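Local coordinates for galactose-binding like protein (Bacteroides thetaiotaomicron, PDB 7M1A), which is a calcium-binding SusE-like protein, present as its galactose-binding-like domain, that probably binds carbohydrate and may help degrade it, at residues N15-D20 with G54-T59; L65-R70 with M148-Y153; K80-D85 with D131-A136. All blocks are in the same frame, centred on the assembly; numbering follows the deposited sequence.

Contact 1 of 3, residues N15-D20 with G54-T59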
loop_
_atom_site.group_PDB
_atom_site.type_symbol
_atom_site.label_atom_id
_atom_site.label_comp_id
_atom_site.label_asym_id
_atom_site.label_seq_id
_atom_site.Cartn_x
_atom_site.Cartn_y
_atom_site.Cartn_z
ATOM N N ASN A 15 -1.561 -10.956 8.127
ATOM C CA ASN A 15 -0.306 -11.726 8.245
ATOM C C ASN A 15 0.645 -11.476 7.085
ATOM O O ASN A 15 1.712 -12.066 7.092
ATOM C CB ASN A 15 -0.575 -13.224 8.533
ATOM C CG ASN A 15 -1.318 -13.390 9.825
ATOM O OD1 ASN A 15 -0.965 -12.761 10.816
ATOM N ND2 ASN A 15 -2.346 -14.203 9.768
ATOM N N ASP A 16 0.319 -10.645 6.066
ATOM C CA ASP A 16 1.321 -10.346 5.055
ATOM C C ASP A 16 2.508 -9.636 5.710
ATOM O O ASP A 16 2.370 -8.959 6.727
ATOM C CB ASP A 16 0.756 -9.444 3.962
ATOM C CG ASP A 16 -0.171 -10.145 2.962
ATOM O OD1 ASP A 16 -0.244 -11.401 2.993
ATOM O OD2 ASP A 16 -0.643 -9.480 2.031
ATOM N N SER A 17 3.699 -9.785 5.096
ATOM C CA SER A 17 4.896 -9.097 5.566
ATOM C C SER A 17 4.813 -7.629 5.124
ATOM O O SER A 17 4.476 -7.330 3.983
ATOM C CB SER A 17 6.110 -9.728 4.925
ATOM O OG SER A 17 6.277 -11.061 5.437
ATOM N N ARG A 18 5.221 -6.725 6.017
ATOM C CA ARG A 18 5.466 -5.364 5.593
ATOM C C ARG A 18 6.727 -5.340 4.726
ATOM O O ARG A 18 7.652 -6.155 4.918
ATOM C CB ARG A 18 5.656 -4.446 6.803
ATOM C CG ARG A 18 4.335 -4.331 7.544
ATOM C CD ARG A 18 4.377 -3.302 8.620
ATOM N NE ARG A 18 3.117 -3.217 9.342
ATOM C CZ ARG A 18 2.215 -2.268 9.272
ATOM N NH1 ARG A 18 2.272 -1.361 8.305
ATOM N NH2 ARG A 18 1.213 -2.320 10.105
ATOM N N VAL A 19 6.745 -4.453 3.718
ATOM C CA VAL A 19 7.851 -4.490 2.749
ATOM C C VAL A 19 8.548 -3.128 2.655
ATOM O O VAL A 19 9.119 -2.765 1.600
ATOM C CB VAL A 19 7.386 -4.966 1.342
ATOM C CG1 VAL A 19 6.791 -6.405 1.391
ATOM C CG2 VAL A 19 6.294 -4.030 0.756
ATOM N N ASP A 20 8.444 -2.331 3.731
ATOM C CA ASP A 20 8.843 -0.916 3.700
ATOM C C ASP A 20 10.116 -0.617 4.495
ATOM O O ASP A 20 10.352 0.540 4.824
ATOM C CB ASP A 20 7.660 -0.017 4.097
ATOM C CG ASP A 20 6.466 -0.195 3.142
ATOM O OD1 ASP A 20 6.534 -0.782 2.064
ATOM O OD2 ASP A 20 5.427 0.318 3.485
ATOM N N GLY A 54 8.052 -17.731 9.312
ATOM C CA GLY A 54 7.840 -18.445 8.074
ATOM C C GLY A 54 8.142 -17.539 6.893
ATOM O O GLY A 54 8.401 -16.356 7.056
ATOM N N PRO A 55 8.056 -18.109 5.669
ATOM C CA PRO A 55 8.311 -17.382 4.412
ATOM C C PRO A 55 7.626 -16.018 4.400
ATOM O O PRO A 55 6.425 -15.892 4.738
ATOM C CB PRO A 55 7.706 -18.325 3.367
ATOM C CG PRO A 55 7.965 -19.737 3.927
ATOM C CD PRO A 55 7.736 -19.536 5.445
ATOM N N ALA A 56 8.328 -14.988 3.912
ATOM C CA ALA A 56 7.680 -13.688 3.763
ATOM C C ALA A 56 6.652 -13.824 2.651
ATOM O O ALA A 56 6.866 -14.466 1.642
ATOM C CB ALA A 56 8.657 -12.619 3.356
ATOM N N VAL A 57 5.503 -13.142 2.834
ATOM C CA VAL A 57 4.415 -13.164 1.857
ATOM C C VAL A 57 3.952 -11.723 1.614
ATOM O O VAL A 57 3.696 -11.028 2.562
ATOM C CB VAL A 57 3.252 -14.084 2.318
ATOM C CG1 VAL A 57 2.033 -13.972 1.411
ATOM C CG2 VAL A 57 3.701 -15.498 2.538
ATOM N N PHE A 58 3.726 -11.355 0.340
ATOM C CA PHE A 58 3.029 -10.081 0.126
ATOM C C PHE A 58 2.161 -10.253 -1.131
ATOM O O PHE A 58 2.269 -11.235 -1.883
ATOM C CB PHE A 58 4.036 -8.917 0.032
ATOM C CG PHE A 58 4.956 -8.973 -1.144
ATOM C CD1 PHE A 58 4.594 -8.525 -2.406
ATOM C CD2 PHE A 58 6.204 -9.608 -1.002
ATOM C CE1 PHE A 58 5.434 -8.633 -3.508
ATOM C CE2 PHE A 58 7.054 -9.739 -2.102
ATOM C CZ PHE A 58 6.670 -9.303 -3.373
ATOM N N THR A 59 1.215 -9.300 -1.277
ATOM C CA THR A 59 0.079 -9.479 -2.163
ATOM C C THR A 59 -0.105 -8.197 -2.986
ATOM O O THR A 59 -0.017 -7.077 -2.457
ATOM C CB THR A 59 -1.166 -9.700 -1.313
ATOM O OG1 THR A 59 -0.979 -10.776 -0.375
ATOM C CG2 THR A 59 -2.385 -10.025 -2.148
HETATM O O HOH W 1 4.459 -12.826 5.732
HETATM O O HOH W 2 0.881 -7.429 0.957
#

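Contact 2 of 3, residues L65-R70 with M148-Y153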
loop_
_atom_site.group_PDB
_atom_site.type_symbol
_atom_site.label_atom_id
_atom_site.label_comp_id
_atom_site.label_asym_id
_atom_site.label_seq_id
_atom_site.Cartn_x
_atom_site.Cartn_y
_atom_site.Cartn_z
ATOM N N LEU A 65 -7.645 -8.845 -15.440
ATOM C CA LEU A 65 -7.670 -10.296 -15.472
ATOM C C LEU A 65 -6.866 -10.743 -16.676
ATOM O O LEU A 65 -7.197 -10.361 -17.829
ATOM C CB LEU A 65 -9.136 -10.789 -15.570
ATOM C CG LEU A 65 -9.337 -12.329 -15.591
ATOM C CD1 LEU A 65 -8.903 -13.026 -14.290
ATOM C CD2 LEU A 65 -10.825 -12.680 -15.869
ATOM N N ALA A 66 -5.807 -11.539 -16.392
ATOM C CA ALA A 66 -4.885 -11.789 -17.482
ATOM C C ALA A 66 -4.656 -13.278 -17.646
ATOM O O ALA A 66 -4.458 -14.007 -16.636
ATOM C CB ALA A 66 -3.504 -11.221 -17.132
ATOM N N LYS A 67 -4.472 -13.606 -18.927
ATOM C CA LYS A 67 -3.839 -14.957 -19.148
ATOM C C LYS A 67 -2.312 -14.761 -19.163
ATOM O O LYS A 67 -1.804 -14.103 -20.100
ATOM C CB LYS A 67 -4.293 -15.615 -20.470
ATOM C CG LYS A 67 -3.724 -17.010 -20.662
ATOM C CD LYS A 67 -4.358 -18.081 -19.882
ATOM C CE LYS A 67 -3.994 -19.455 -20.379
ATOM N NZ LYS A 67 -4.636 -20.476 -19.525
ATOM N N LEU A 68 -1.610 -15.199 -18.109
ATOM C CA LEU A 68 -0.221 -14.835 -18.001
ATOM C C LEU A 68 0.600 -15.711 -18.960
ATOM O O LEU A 68 0.424 -16.921 -19.067
ATOM C CB LEU A 68 0.303 -15.084 -16.579
ATOM C CG LEU A 68 -0.336 -14.165 -15.537
ATOM C CD1 LEU A 68 0.211 -14.509 -14.148
ATOM C CD2 LEU A 68 -0.069 -12.717 -15.914
ATOM N N SER A 69 1.674 -15.096 -19.498
ATOM C CA SER A 69 2.625 -15.784 -20.379
ATOM C C SER A 69 4.048 -15.825 -19.803
ATOM O O SER A 69 4.712 -16.872 -19.879
ATOM C CB SER A 69 2.613 -15.154 -21.706
ATOM O OG SER A 69 3.009 -13.787 -21.627
ATOM N N ARG A 70 4.509 -14.717 -19.164
ATOM C CA ARG A 70 5.867 -14.702 -18.657
ATOM C C ARG A 70 5.947 -13.832 -17.410
ATOM O O ARG A 70 5.087 -12.932 -17.170
ATOM C CB ARG A 70 6.825 -14.154 -19.756
ATOM C CG ARG A 70 6.864 -14.973 -21.048
ATOM C CD ARG A 70 8.084 -14.641 -21.917
ATOM N NE ARG A 70 9.350 -15.243 -21.509
ATOM C CZ ARG A 70 10.281 -14.633 -20.790
ATOM N NH1 ARG A 70 10.235 -13.293 -20.653
ATOM N NH2 ARG A 70 11.370 -15.219 -20.358
HETATM N N MSE A 148 -2.312 -22.837 -16.620
HETATM C CA MSE A 148 -2.702 -22.006 -15.479
HETATM C C MSE A 148 -3.959 -21.212 -15.811
HETATM O O MSE A 148 -4.098 -20.772 -16.937
HETATM C CB MSE A 148 -1.506 -21.058 -15.206
HETATM C CG MSE A 148 -0.321 -21.866 -14.558
HETATM SE SE MSE A 148 -0.750 -22.815 -12.896
HETATM C CE MSE A 148 -2.112 -22.202 -11.725
ATOM N N PRO A 149 -4.826 -20.923 -14.789
ATOM C CA PRO A 149 -5.999 -20.096 -15.030
ATOM C C PRO A 149 -5.582 -18.640 -15.201
ATOM O O PRO A 149 -4.498 -18.182 -14.765
ATOM C CB PRO A 149 -6.806 -20.146 -13.730
ATOM C CG PRO A 149 -5.746 -20.526 -12.658
ATOM C CD PRO A 149 -4.686 -21.340 -13.380
ATOM N N ARG A 150 -6.511 -17.859 -15.791
ATOM C CA ARG A 150 -6.360 -16.406 -15.757
ATOM C C ARG A 150 -6.412 -15.907 -14.325
ATOM O O ARG A 150 -7.123 -16.465 -13.471
ATOM C CB ARG A 150 -7.445 -15.675 -16.561
ATOM C CG ARG A 150 -7.401 -15.994 -18.045
ATOM C CD ARG A 150 -8.036 -14.916 -18.917
ATOM N NE ARG A 150 -9.442 -14.895 -18.699
ATOM C CZ ARG A 150 -10.243 -13.952 -19.233
ATOM N NH1 ARG A 150 -9.790 -12.927 -19.940
ATOM N NH2 ARG A 150 -11.534 -14.002 -18.995
ATOM N N VAL A 151 -5.572 -14.894 -14.031
ATOM C CA VAL A 151 -5.524 -14.343 -12.670
ATOM C C VAL A 151 -5.398 -12.840 -12.695
ATOM O O VAL A 151 -5.070 -12.271 -13.716
ATOM C CB VAL A 151 -4.284 -14.883 -11.885
ATOM C CG1 VAL A 151 -4.415 -16.392 -11.581
ATOM C CG2 VAL A 151 -2.908 -14.684 -12.619
ATOM N N ARG A 152 -5.970 -12.218 -11.635
ATOM C CA ARG A 152 -5.821 -10.811 -11.449
ATOM C C ARG A 152 -5.005 -10.435 -10.215
ATOM O O ARG A 152 -4.371 -9.388 -10.246
ATOM C CB ARG A 152 -7.232 -10.214 -11.278
ATOM C CG ARG A 152 -7.214 -8.726 -10.932
ATOM C CD ARG A 152 -8.561 -8.048 -11.051
ATOM N NE ARG A 152 -8.370 -6.684 -10.538
ATOM C CZ ARG A 152 -9.340 -5.800 -10.567
ATOM N NH1 ARG A 152 -10.493 -6.115 -11.146
ATOM N NH2 ARG A 152 -9.169 -4.583 -10.070
ATOM N N TYR A 153 -4.913 -11.299 -9.230
ATOM C CA TYR A 153 -4.240 -10.991 -7.968
ATOM C C TYR A 153 -3.053 -11.914 -7.824
ATOM O O TYR A 153 -3.143 -13.061 -8.281
ATOM C CB TYR A 153 -5.227 -11.196 -6.811
ATOM C CG TYR A 153 -6.464 -10.382 -7.044
ATOM C CD1 TYR A 153 -6.516 -8.986 -6.845
ATOM C CD2 TYR A 153 -7.621 -11.009 -7.512
ATOM C CE1 TYR A 153 -7.708 -8.297 -7.054
ATOM C CE2 TYR A 153 -8.790 -10.316 -7.781
ATOM C CZ TYR A 153 -8.824 -8.940 -7.582
ATOM O OH TYR A 153 -9.993 -8.246 -7.842
HETATM O O HOH W 3 -2.415 -17.323 -16.490
#

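Contact 3 of 3, residues K80-D85 with D131-A136. With EDO (1,2-ethanediol), chain E; EDO (1,2-ethanediol), chain C.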
loop_
_atom_site.group_PDB
_atom_site.type_symbol
_atom_site.label_atom_id
_atom_site.label_comp_id
_atom_site.label_asym_id
_atom_site.label_seq_id
_atom_site.Cartn_x
_atom_site.Cartn_y
_atom_site.Cartn_z
ATOM N N LYS A 80 26.325 -5.862 -3.439
ATOM C CA LYS A 80 25.796 -6.119 -2.100
ATOM C C LYS A 80 24.594 -7.081 -2.193
ATOM O O LYS A 80 24.418 -7.929 -1.319
ATOM C CB LYS A 80 25.390 -4.795 -1.441
ATOM C CG LYS A 80 24.739 -5.012 -0.097
ATOM C CD LYS A 80 24.273 -3.723 0.578
ATOM C CE LYS A 80 23.996 -3.964 2.056
ATOM N NZ LYS A 80 23.481 -2.784 2.800
ATOM N N HIS A 81 23.804 -7.004 -3.268
ATOM C CA HIS A 81 22.551 -7.737 -3.395
ATOM C C HIS A 81 22.621 -8.900 -4.381
ATOM O O HIS A 81 21.756 -9.752 -4.345
ATOM C CB HIS A 81 21.387 -6.784 -3.698
ATOM C CG HIS A 81 21.152 -5.823 -2.592
ATOM N ND1 HIS A 81 21.727 -4.614 -2.627
ATOM C CD2 HIS A 81 20.314 -5.841 -1.508
ATOM C CE1 HIS A 81 21.337 -3.901 -1.567
ATOM N NE2 HIS A 81 20.464 -4.622 -0.851
ATOM N N PHE A 82 23.594 -8.967 -5.291
ATOM C CA PHE A 82 23.611 -10.062 -6.255
ATOM C C PHE A 82 23.932 -11.380 -5.531
ATOM O O PHE A 82 25.029 -11.536 -4.957
ATOM C CB PHE A 82 24.668 -9.819 -7.342
ATOM C CG PHE A 82 24.388 -8.713 -8.327
ATOM C CD1 PHE A 82 23.096 -8.378 -8.674
ATOM C CD2 PHE A 82 25.421 -8.034 -8.960
ATOM C CE1 PHE A 82 22.831 -7.430 -9.658
ATOM C CE2 PHE A 82 25.168 -7.067 -9.936
ATOM C CZ PHE A 82 23.860 -6.727 -10.267
ATOM N N TYR A 83 22.980 -12.328 -5.518
ATOM C CA TYR A 83 23.163 -13.606 -4.844
ATOM C C TYR A 83 23.665 -13.401 -3.409
ATOM O O TYR A 83 24.586 -14.116 -2.919
ATOM C CB TYR A 83 24.162 -14.486 -5.622
ATOM C CG TYR A 83 23.950 -14.432 -7.103
ATOM C CD1 TYR A 83 22.951 -15.178 -7.739
ATOM C CD2 TYR A 83 24.731 -13.591 -7.887
ATOM C CE1 TYR A 83 22.749 -15.100 -9.126
ATOM C CE2 TYR A 83 24.526 -13.495 -9.266
ATOM C CZ TYR A 83 23.544 -14.233 -9.882
ATOM O OH TYR A 83 23.351 -14.203 -11.216
ATOM N N ASN A 84 23.066 -12.394 -2.727
ATOM C CA ASN A 84 23.576 -12.016 -1.413
ATOM C C ASN A 84 22.428 -11.283 -0.703
ATOM O O ASN A 84 21.349 -11.033 -1.258
ATOM C CB ASN A 84 24.826 -11.125 -1.605
ATOM C CG ASN A 84 25.827 -11.261 -0.463
ATOM O OD1 ASN A 84 25.443 -11.550 0.674
ATOM N ND2 ASN A 84 27.110 -11.085 -0.774
ATOM N N ASP A 85 22.670 -10.856 0.535
ATOM C CA ASP A 85 21.759 -9.982 1.259
ATOM C C ASP A 85 20.398 -10.715 1.379
ATOM O O ASP A 85 20.372 -11.945 1.532
ATOM C CB ASP A 85 21.739 -8.570 0.636
ATOM C CG ASP A 85 21.256 -7.518 1.628
ATOM O OD1 ASP A 85 20.018 -7.278 1.759
ATOM O OD2 ASP A 85 22.100 -6.963 2.317
ATOM N N ASP A 131 29.706 -13.982 -15.639
ATOM C CA ASP A 131 28.467 -14.698 -15.926
ATOM C C ASP A 131 27.412 -14.415 -14.845
ATOM O O ASP A 131 26.203 -14.225 -15.113
ATOM C CB ASP A 131 28.678 -16.207 -16.074
ATOM C CG ASP A 131 29.197 -16.660 -17.408
ATOM O OD1 ASP A 131 29.299 -15.806 -18.311
ATOM O OD2 ASP A 131 29.541 -17.849 -17.493
ATOM N N ASP A 132 27.823 -14.403 -13.580
ATOM C CA ASP A 132 26.891 -14.218 -12.475
ATOM C C ASP A 132 26.279 -12.803 -12.617
ATOM O O ASP A 132 25.049 -12.558 -12.411
ATOM C CB ASP A 132 27.647 -14.218 -11.170
ATOM C CG ASP A 132 28.178 -15.589 -10.814
ATOM O OD1 ASP A 132 27.609 -16.561 -11.359
ATOM O OD2 ASP A 132 29.162 -15.648 -9.974
ATOM N N ILE A 133 27.119 -11.828 -12.988
ATOM C CA ILE A 133 26.671 -10.436 -13.128
ATOM C C ILE A 133 25.689 -10.315 -14.311
ATOM O O ILE A 133 24.628 -9.675 -14.251
ATOM C CB ILE A 133 27.837 -9.399 -13.130
ATOM C CG1 ILE A 133 28.572 -9.388 -11.777
ATOM C CG2 ILE A 133 27.314 -8.008 -13.441
ATOM C CD1 ILE A 133 29.921 -8.667 -11.746
ATOM N N GLU A 134 26.053 -10.876 -15.466
ATOM C CA GLU A 134 25.203 -10.811 -16.642
ATOM C C GLU A 134 23.846 -11.418 -16.311
ATOM O O GLU A 134 22.813 -10.783 -16.660
ATOM C CB GLU A 134 25.853 -11.628 -17.787
ATOM C CG GLU A 134 24.971 -11.641 -19.049
ATOM C CD GLU A 134 25.344 -12.732 -20.050
ATOM O OE1 GLU A 134 25.247 -13.931 -19.704
ATOM O OE2 GLU A 134 25.638 -12.369 -21.198
ATOM N N ALA A 135 23.842 -12.550 -15.596
ATOM C CA ALA A 135 22.553 -13.195 -15.324
ATOM C C ALA A 135 21.693 -12.277 -14.454
ATOM O O ALA A 135 20.449 -12.247 -14.609
ATOM C CB ALA A 135 22.729 -14.585 -14.714
ATOM N N ALA A 136 22.313 -11.608 -13.472
ATOM C CA ALA A 136 21.569 -10.753 -12.585
ATOM C C ALA A 136 21.002 -9.515 -13.297
ATOM O O ALA A 136 19.918 -9.052 -12.890
ATOM C CB ALA A 136 22.418 -10.441 -11.362
HETATM C C1 EDO E . 19.975 -5.839 4.757
HETATM O O1 EDO E . 19.457 -5.650 3.464
HETATM C C2 EDO E . 21.415 -5.379 4.843
HETATM O O2 EDO E . 21.371 -4.196 4.142
HETATM C C1 EDO C . 19.601 -1.388 1.114
HETATM O O1 EDO C . 19.087 -1.804 -0.125
HETATM C C2 EDO C . 19.075 -2.433 1.940
HETATM O O2 EDO C . 19.596 -3.691 1.590
#

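Contact 1 of 3, residues N15-D20 with G54-T59
Ala-56 meets Ser-17 first: the serine hydroxyl OG lies 3.4 Å from Ala-56 CA and also rests against the alanine methyl. Val-57 carries the main backbone link, its carbonyl O taking the amide of Ser-17 at an N-to-O distance of 2.8 Å, with an N-H...O angle of 162°. The Val-57 amide turns to a water that also bonds Ser-17 OG and donates to Asn-15 O. Phe-58 contributes apolar contact, with Val-19 CG1 4.0 Å from Phe-58 CB. At Thr-59 the hydroxyl donates to Asp-16, OG1 to OD2 2.8 Å, on the syn side and 20° out of the carboxylate plane; the aspartate CG stands anti to its carbonyl carbon (chi1 -76°), which swings the carboxylate toward the threonine. A second water accepts from Thr-59 N and donates to that same OD2, which Leu-13 N also reaches, so this buried oxygen has three donors. Arg-155 of strand 151-158 bridges the same pair, in a salt bridge to Asp-16 OD1 and a hydrogen bond to Thr-59 OG1. The 15-20 loop, which follows strand 9-11 and precedes strand 45-46, runs at about a right angle to the start of strand 56-66, and Val-19 and Phe-58 both pack on Leu-45 of strand 45-46.

Contact 2 of 3, residues L65-R70 with M148-Y153
Lys-67 sets off with CG anti to its own N (chi1 -177°) and then bends at chi2 (77°), which carries its ammonium to the carbonyl of Met-148, a selenomethionine; NZ to O is 2.7 Å, nearly in line with the C=O bond. Arg-150 bends instead at chi3 (-69°), folding its guanidinium back over Leu-65, whose CD2 lies over one face, 3.5 Å from Arg-150 NH2. The arginine's aliphatic part meets the lysine as well, Lys-67 CB standing 4.0 Å from Arg-150 CG. Beneath them the backbones of Ala-66 and Val-151 form an antiparallel hydrogen-bonded pair, N to O 2.9 Å from Ala-66 to Val-151 and 3.0 Å in return, joining the end of strand 56-66 to the start of strand 151-158. Beyond it a water accepts from Leu-68 N and donates to Pro-149 O. On the other face Leu-68 CD1 presses on Val-151 CG2 at 3.5 Å, a tight carbon contact, and both residues pack on Leu-112 of strand 110-116. Lys-67 NZ also donates to Leu-146 O. The inner side is therefore apolar, while on the exposed side Leu-65 and the methylenes of Lys-67 and Arg-150 pack together, the lysine charge probably eased by two carbonyl dipoles.

Contact 3 of 3, residues K80-D85 with D131-A136
A type II beta turn from His-81 to Asn-84, closed by a weak Asn-84 N to His-81 O bond, puts Phe-82 and Tyr-83 at its corner, both side chains setting out toward helix 130-138; the loop between strands 70-74 and 88-96 thereby packs on that helix. Phe-82 receives the methyl of Ala-136 over one ring face, CB lying 3.8 Å from the centroid and 29° off the ring normal, a CH-pi contact. Ile-133 CG2 approaches the same ring obliquely, 4.2 Å from Phe-82 CE2. In Tyr-83 a chi1 of -42°, with CG beside the backbone N, aims the ring at the helix, and OH donates to Asp-132 O at 2.6 Å. The bond uses a lone pair in the carbonyl plane, and the carbonyl oxygen lies at the edge of the tyrosine ring, in its plane. Tyr-83 CE2 also rests 3.7 Å from Asp-132 CB. The carboxylate of Asp-132 is engaged apart from this, by Ser-121 OG and Thr-129 N. Away from the helix, Lys-80 NZ donates to one 1,2-ethanediol, which Asp-85 also reaches, and His-81 NE2 lies 2.8 Å from O2 of another; both are probably from the crystallisation liquor. Asp-132 O thus serves two donors at once, the helical amide of Ala-136 and the tyrosine hydroxyl, so the phenol joins turn to helix without displacing the helix's own bond; that second donor probably polarises the carbonyl further.

In the fold
Contacts 1 and 2 share strand 56-66, whose neighbour in the sheet is 151-158; their centres are 22 Å apart. Contact 1 packs a loop on the start of strand 56-66, and contact 2 joins its end to the start of 151-158. Contact 3 falls, in sequence, between the two halves of contact 2, yet sits across the chain's centre from it, their centres 29 Å apart. The three do not touch. The calcium ion, held by Tyr-28, Asn-31, Arg-33, Thr-171 and Glu-172, lies about 12 Å from the side chain of Phe-58 in contact 1 and about 13 Å from that of Phe-82 in contact 3; contact 2 is remote from the site.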